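Long-range contact in ferritin like protein (Caulobacter vibrioides, PDB 3HL1), which has no established function but is a ferritin-like protein that probably binds metal: residues 4-18 with 147-161. Numbering follows the deposited sequence.
Sequences PVWTLPRLYQHFQGA and FYDALRVGMEQLRGH
Trp6, just before helix 8-18, and Gly154 of helix 147-157 make the closest backbone approach, CA to CA 5.4 Å; the two helices run roughly antiparallel, at 143°, with axes 10.0 Å apart. Because Gly154 has no side chain, its CA sits over one face of the indole, 3.7 Å from the centroid of the Trp6 five-membered ring, a CH-pi contact. Indole NE1 hydrogen-bonds to Leu134 O, which helps fix the ring. The extended Gln157 side chain grips the loop ahead of helix 8-18 twice: its NE2 donates to Pro4 O (2.7 Å, 169° at the hydrogen) and its OE1 accepts from Trp6 N (2.7 Å). Further along, Leu11 and Leu158 meet tip to tip, CD2 to CD1 3.7 Å, while Leu151 CD1 packs against His14 CB at 3.6 Å. With CG anti to the backbone N (chi1 -166°), the Phe147 ring brings its edge to His14 O, CZ at 3.5 Å. At the other end, Leu8 CD2 lies over the face of His161. Helix 42-67 adds Ile64 against both Phe15 and Met155; the near-antiparallel packing is consistent with the helical bundle of ferritin-like proteins.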
loop_
_atom_site.group_PDB
_atom_site.type_symbol
_atom_site.label_atom_id
_atom_site.label_comp_id
_atom_site.label_asym_id
_atom_site.label_seq_id
_atom_site.Cartn_x
_atom_site.Cartn_y
_atom_site.Cartn_z
ATOM N N PRO A 4 -10.120 21.743 -13.179
ATOM C CA PRO A 4 -9.376 20.997 -14.231
ATOM C C PRO A 4 -10.148 19.777 -14.796
ATOM O O PRO A 4 -10.601 18.971 -14.001
ATOM C CB PRO A 4 -8.101 20.535 -13.494
ATOM C CG PRO A 4 -7.983 21.470 -12.301
ATOM C CD PRO A 4 -9.395 21.748 -11.892
ATOM N N VAL A 5 -10.289 19.657 -16.126
ATOM C CA VAL A 5 -11.120 18.605 -16.742
ATOM C C VAL A 5 -10.352 17.265 -16.868
ATOM O O VAL A 5 -9.231 17.227 -17.386
ATOM C CB VAL A 5 -11.650 18.983 -18.139
ATOM C CG1 VAL A 5 -12.722 17.990 -18.547
ATOM C CG2 VAL A 5 -12.217 20.412 -18.165
ATOM N N TRP A 6 -10.948 16.197 -16.347
ATOM C CA TRP A 6 -10.337 14.871 -16.335
ATOM C C TRP A 6 -10.864 14.051 -17.476
ATOM O O TRP A 6 -12.054 14.067 -17.732
ATOM C CB TRP A 6 -10.671 14.135 -15.020
ATOM C CG TRP A 6 -9.751 14.522 -13.929
ATOM C CD1 TRP A 6 -9.576 15.790 -13.436
ATOM C CD2 TRP A 6 -8.824 13.677 -13.219
ATOM N NE1 TRP A 6 -8.610 15.787 -12.458
ATOM C CE2 TRP A 6 -8.149 14.504 -12.277
ATOM C CE3 TRP A 6 -8.512 12.302 -13.273
ATOM C CZ2 TRP A 6 -7.162 14.017 -11.419
ATOM C CZ3 TRP A 6 -7.556 11.812 -12.428
ATOM C CH2 TRP A 6 -6.887 12.664 -11.487
ATOM N N THR A 7 -9.991 13.306 -18.125
ATOM C CA THR A 7 -10.382 12.317 -19.100
ATOM C C THR A 7 -10.453 10.923 -18.439
ATOM O O THR A 7 -9.805 10.663 -17.432
ATOM C CB THR A 7 -9.435 12.284 -20.337
ATOM O OG1 THR A 7 -8.161 11.743 -20.005
ATOM C CG2 THR A 7 -9.258 13.677 -20.972
ATOM N N LEU A 8 -11.265 10.058 -19.015
ATOM C CA LEU A 8 -11.416 8.697 -18.533
ATOM C C LEU A 8 -10.089 7.910 -18.525
ATOM O O LEU A 8 -9.767 7.272 -17.527
ATOM C CB LEU A 8 -12.554 7.954 -19.259
ATOM C CG LEU A 8 -12.999 6.631 -18.580
ATOM C CD1 LEU A 8 -13.469 6.840 -17.105
ATOM C CD2 LEU A 8 -14.044 5.886 -19.413
ATOM N N PRO A 9 -9.288 7.981 -19.597
ATOM C CA PRO A 9 -7.988 7.297 -19.521
ATOM C C PRO A 9 -7.073 7.755 -18.374
ATOM O O PRO A 9 -6.384 6.923 -17.740
ATOM C CB PRO A 9 -7.378 7.517 -20.914
ATOM C CG PRO A 9 -8.543 7.837 -21.819
ATOM C CD PRO A 9 -9.555 8.549 -20.943
ATOM N N ARG A 10 -7.057 9.035 -18.090
ATOM C CA ARG A 10 -6.249 9.566 -17.017
ATOM C C ARG A 10 -6.778 9.169 -15.658
ATOM O O ARG A 10 -6.001 8.944 -14.739
ATOM C CB ARG A 10 -6.122 11.092 -17.162
ATOM C CG ARG A 10 -5.334 11.530 -18.412
ATOM C CD ARG A 10 -3.857 11.768 -18.163
ATOM N NE ARG A 10 -3.073 12.116 -19.367
ATOM C CZ ARG A 10 -3.137 13.269 -20.066
ATOM N NH1 ARG A 10 -3.965 14.255 -19.729
ATOM N NH2 ARG A 10 -2.357 13.447 -21.140
ATOM N N LEU A 11 -8.095 9.079 -15.528
ATOM C CA LEU A 11 -8.709 8.600 -14.268
ATOM C C LEU A 11 -8.261 7.174 -14.075
ATOM O O LEU A 11 -7.735 6.825 -13.001
ATOM C CB LEU A 11 -10.241 8.722 -14.301
ATOM C CG LEU A 11 -10.912 8.145 -13.037
ATOM C CD1 LEU A 11 -10.419 8.938 -11.836
ATOM C CD2 LEU A 11 -12.408 8.192 -13.160
ATOM N N TYR A 12 -8.347 6.363 -15.125
ATOM C CA TYR A 12 -7.880 4.960 -15.075
ATOM C C TYR A 12 -6.389 4.829 -14.690
ATOM O O TYR A 12 -5.997 3.983 -13.844
ATOM C CB TYR A 12 -8.180 4.275 -16.428
ATOM C CG TYR A 12 -9.651 3.936 -16.694
ATOM C CD1 TYR A 12 -10.688 4.277 -15.800
ATOM C CD2 TYR A 12 -10.000 3.289 -17.855
ATOM C CE1 TYR A 12 -12.028 3.934 -16.068
ATOM C CE2 TYR A 12 -11.271 2.942 -18.110
ATOM C CZ TYR A 12 -12.295 3.248 -17.246
ATOM O OH TYR A 12 -13.563 2.858 -17.615
ATOM N N GLN A 13 -5.555 5.686 -15.294
ATOM C CA GLN A 13 -4.148 5.728 -14.942
ATOM C C GLN A 13 -3.939 6.056 -13.462
ATOM O O GLN A 13 -3.092 5.466 -12.801
ATOM C CB GLN A 13 -3.437 6.766 -15.792
ATOM C CG GLN A 13 -3.122 6.273 -17.139
ATOM C CD GLN A 13 -2.231 7.236 -17.932
ATOM O OE1 GLN A 13 -2.698 8.171 -18.558
ATOM N NE2 GLN A 13 -0.968 6.963 -17.920
ATOM N N HIS A 14 -4.763 6.956 -12.930
ATOM C CA HIS A 14 -4.674 7.291 -11.502
ATOM C C HIS A 14 -5.170 6.161 -10.585
ATOM O O HIS A 14 -4.651 5.998 -9.498
ATOM C CB HIS A 14 -5.349 8.598 -11.180
ATOM C CG HIS A 14 -4.554 9.812 -11.578
ATOM N ND1 HIS A 14 -4.462 10.244 -12.881
ATOM C CD2 HIS A 14 -3.770 10.650 -10.856
ATOM C CE1 HIS A 14 -3.682 11.317 -12.944
ATOM N NE2 HIS A 14 -3.228 11.570 -11.731
ATOM N N PHE A 15 -6.216 5.436 -10.971
ATOM C CA PHE A 15 -6.603 4.242 -10.252
ATOM C C PHE A 15 -5.437 3.237 -10.154
ATOM O O PHE A 15 -5.152 2.666 -9.057
ATOM C CB PHE A 15 -7.799 3.530 -10.909
ATOM C CG PHE A 15 -9.121 4.242 -10.769
ATOM C CD1 PHE A 15 -9.518 4.842 -9.545
ATOM C CD2 PHE A 15 -9.995 4.258 -11.800
ATOM C CE1 PHE A 15 -10.760 5.450 -9.411
ATOM C CE2 PHE A 15 -11.238 4.862 -11.683
ATOM C CZ PHE A 15 -11.620 5.474 -10.484
ATOM N N GLN A 16 -4.823 2.969 -11.287
ATOM C CA GLN A 16 -3.661 2.053 -11.355
ATOM C C GLN A 16 -2.523 2.554 -10.497
ATOM O O GLN A 16 -1.906 1.758 -9.783
ATOM C CB GLN A 16 -3.152 1.879 -12.775
ATOM C CG GLN A 16 -2.077 0.780 -12.928
ATOM C CD GLN A 16 -2.581 -0.540 -12.475
ATOM O OE1 GLN A 16 -3.638 -0.983 -12.924
ATOM N NE2 GLN A 16 -1.876 -1.160 -11.563
ATOM N N GLY A 17 -2.302 3.872 -10.495
ATOM C CA GLY A 17 -1.275 4.451 -9.682
ATOM C C GLY A 17 -1.521 4.305 -8.197
ATOM O O GLY A 17 -0.573 4.035 -7.433
ATOM N N ALA A 18 -2.764 4.484 -7.796
ATOM C CA ALA A 18 -3.157 4.371 -6.396
ATOM C C ALA A 18 -2.980 2.940 -5.969
ATOM O O ALA A 18 -2.429 2.683 -4.903
ATOM C CB ALA A 18 -4.607 4.887 -6.164
ATOM N N PHE A 147 -2.832 12.731 -3.389
ATOM C CA PHE A 147 -3.174 11.798 -4.489
ATOM C C PHE A 147 -4.695 11.510 -4.443
ATOM O O PHE A 147 -5.401 11.637 -5.459
ATOM C CB PHE A 147 -2.381 10.496 -4.325
ATOM C CG PHE A 147 -2.382 9.583 -5.581
ATOM C CD1 PHE A 147 -3.516 9.388 -6.342
ATOM C CD2 PHE A 147 -1.236 8.938 -5.966
ATOM C CE1 PHE A 147 -3.495 8.590 -7.477
ATOM C CE2 PHE A 147 -1.219 8.140 -7.104
ATOM C CZ PHE A 147 -2.354 7.993 -7.858
ATOM N N TYR A 148 -5.216 11.108 -3.280
ATOM C CA TYR A 148 -6.648 10.850 -3.158
ATOM C C TYR A 148 -7.545 12.058 -3.343
ATOM O O TYR A 148 -8.653 11.893 -3.852
ATOM C CB TYR A 148 -6.999 10.058 -1.897
ATOM C CG TYR A 148 -6.579 8.614 -2.025
ATOM C CD1 TYR A 148 -7.216 7.760 -2.937
ATOM C CD2 TYR A 148 -5.531 8.091 -1.290
ATOM C CE1 TYR A 148 -6.820 6.436 -3.077
ATOM C CE2 TYR A 148 -5.143 6.746 -1.423
ATOM C CZ TYR A 148 -5.796 5.939 -2.334
ATOM O OH TYR A 148 -5.420 4.650 -2.503
ATOM N N ASP A 149 -7.096 13.255 -2.945
ATOM C CA ASP A 149 -7.805 14.469 -3.292
ATOM C C ASP A 149 -8.034 14.671 -4.796
ATOM O O ASP A 149 -9.138 15.077 -5.225
ATOM C CB ASP A 149 -6.995 15.681 -2.838
ATOM C CG ASP A 149 -7.209 16.041 -1.400
ATOM O OD1 ASP A 149 -8.033 15.429 -0.695
ATOM O OD2 ASP A 149 -6.533 16.996 -0.992
ATOM N N ALA A 150 -6.956 14.512 -5.571
ATOM C CA ALA A 150 -7.012 14.576 -7.046
ATOM C C ALA A 150 -7.951 13.496 -7.567
ATOM O O ALA A 150 -8.814 13.741 -8.419
ATOM C CB ALA A 150 -5.633 14.401 -7.632
ATOM N N LEU A 151 -7.795 12.280 -7.068
ATOM C CA LEU A 151 -8.674 11.195 -7.510
ATOM C C LEU A 151 -10.180 11.509 -7.314
ATOM O O LEU A 151 -10.980 11.305 -8.190
ATOM C CB LEU A 151 -8.296 9.916 -6.789
ATOM C CG LEU A 151 -8.807 8.656 -7.478
ATOM C CD1 LEU A 151 -7.993 8.329 -8.730
ATOM C CD2 LEU A 151 -8.811 7.465 -6.468
ATOM N N ARG A 152 -10.557 12.059 -6.168
ATOM C CA ARG A 152 -11.962 12.504 -5.955
ATOM C C ARG A 152 -12.493 13.487 -7.027
ATOM O O ARG A 152 -13.649 13.412 -7.430
ATOM C CB ARG A 152 -12.118 13.203 -4.604
ATOM C CG ARG A 152 -11.967 12.328 -3.420
ATOM C CD ARG A 152 -12.245 13.174 -2.153
ATOM N NE ARG A 152 -12.062 12.377 -0.948
ATOM C CZ ARG A 152 -10.985 12.414 -0.171
ATOM N NH1 ARG A 152 -9.940 13.170 -0.471
ATOM N NH2 ARG A 152 -10.931 11.646 0.905
ATOM N N VAL A 153 -11.640 14.353 -7.534
ATOM C CA VAL A 153 -12.031 15.294 -8.590
ATOM C C VAL A 153 -12.341 14.581 -9.895
ATOM O O VAL A 153 -13.411 14.813 -10.493
ATOM C CB VAL A 153 -10.972 16.438 -8.782
ATOM C CG1 VAL A 153 -11.295 17.343 -9.999
ATOM C CG2 VAL A 153 -10.901 17.267 -7.515
ATOM N N GLY A 154 -11.443 13.696 -10.339
ATOM C CA GLY A 154 -11.725 12.897 -11.530
ATOM C C GLY A 154 -12.969 12.049 -11.378
ATOM O O GLY A 154 -13.780 11.967 -12.299
HETATM N N MSE A 155 -13.089 11.402 -10.221
HETATM C CA MSE A 155 -14.209 10.538 -9.890
HETATM C C MSE A 155 -15.548 11.290 -9.964
HETATM O O MSE A 155 -16.545 10.774 -10.472
HETATM C CB MSE A 155 -14.018 9.970 -8.476
HETATM C CG MSE A 155 -13.038 8.832 -8.416
HETATM SE SE MSE A 155 -12.593 8.387 -6.547
HETATM C CE MSE A 155 -14.330 7.815 -5.903
ATOM N N GLU A 156 -15.564 12.506 -9.464
ATOM C CA GLU A 156 -16.769 13.304 -9.529
ATOM C C GLU A 156 -17.144 13.683 -10.938
ATOM O O GLU A 156 -18.297 13.582 -11.337
ATOM C CB GLU A 156 -16.597 14.578 -8.723
ATOM C CG GLU A 156 -17.922 15.178 -8.317
ATOM C CD GLU A 156 -18.091 16.549 -8.785
ATOM O OE1 GLU A 156 -18.107 16.722 -10.024
ATOM O OE2 GLU A 156 -18.231 17.448 -7.917
ATOM N N GLN A 157 -16.177 14.161 -11.702
ATOM C CA GLN A 157 -16.430 14.593 -13.059
ATOM C C GLN A 157 -16.885 13.471 -13.932
ATOM O O GLN A 157 -17.712 13.687 -14.832
ATOM C CB GLN A 157 -15.175 15.188 -13.689
ATOM C CG GLN A 157 -14.727 16.507 -13.033
ATOM C CD GLN A 157 -13.487 17.104 -13.670
ATOM O OE1 GLN A 157 -13.089 16.715 -14.759
ATOM N NE2 GLN A 157 -12.888 18.073 -13.002
ATOM N N LEU A 158 -16.345 12.268 -13.681
ATOM C CA LEU A 158 -16.643 11.111 -14.497
ATOM C C LEU A 158 -17.628 10.105 -13.865
ATOM O O LEU A 158 -17.700 8.953 -14.288
ATOM C CB LEU A 158 -15.311 10.427 -14.873
ATOM C CG LEU A 158 -14.390 11.274 -15.774
ATOM C CD1 LEU A 158 -12.956 10.851 -15.711
ATOM C CD2 LEU A 158 -14.846 11.346 -17.235
ATOM N N ARG A 159 -18.402 10.555 -12.883
ATOM C CA ARG A 159 -19.389 9.718 -12.198
ATOM C C ARG A 159 -20.493 9.089 -13.079
ATOM O O ARG A 159 -21.083 8.077 -12.703
ATOM C CB ARG A 159 -20.037 10.490 -11.080
ATOM C CG ARG A 159 -20.906 11.687 -11.552
ATOM C CD ARG A 159 -21.215 12.555 -10.339
ATOM N NE ARG A 159 -22.130 13.628 -10.668
ATOM C CZ ARG A 159 -21.790 14.814 -11.165
ATOM N NH1 ARG A 159 -20.540 15.157 -11.409
ATOM N NH2 ARG A 159 -22.743 15.692 -11.422
ATOM N N GLY A 160 -20.716 9.639 -14.270
ATOM C CA GLY A 160 -21.594 9.008 -15.228
ATOM C C GLY A 160 -21.203 7.628 -15.652
ATOM O O GLY A 160 -22.045 6.864 -16.112
ATOM N N HIS A 161 -19.920 7.286 -15.499
ATOM C CA HIS A 161 -19.417 5.974 -15.820
ATOM C C HIS A 161 -19.623 4.943 -14.726
ATOM O O HIS A 161 -19.350 3.758 -14.957
ATOM C CB HIS A 161 -17.930 6.066 -16.133
ATOM C CG HIS A 161 -17.646 6.681 -17.454
ATOM N ND1 HIS A 161 -17.312 8.010 -17.586
ATOM C CD2 HIS A 161 -17.668 6.161 -18.710
ATOM C CE1 HIS A 161 -17.119 8.280 -18.867
ATOM N NE2 HIS A 161 -17.351 7.186 -19.573
#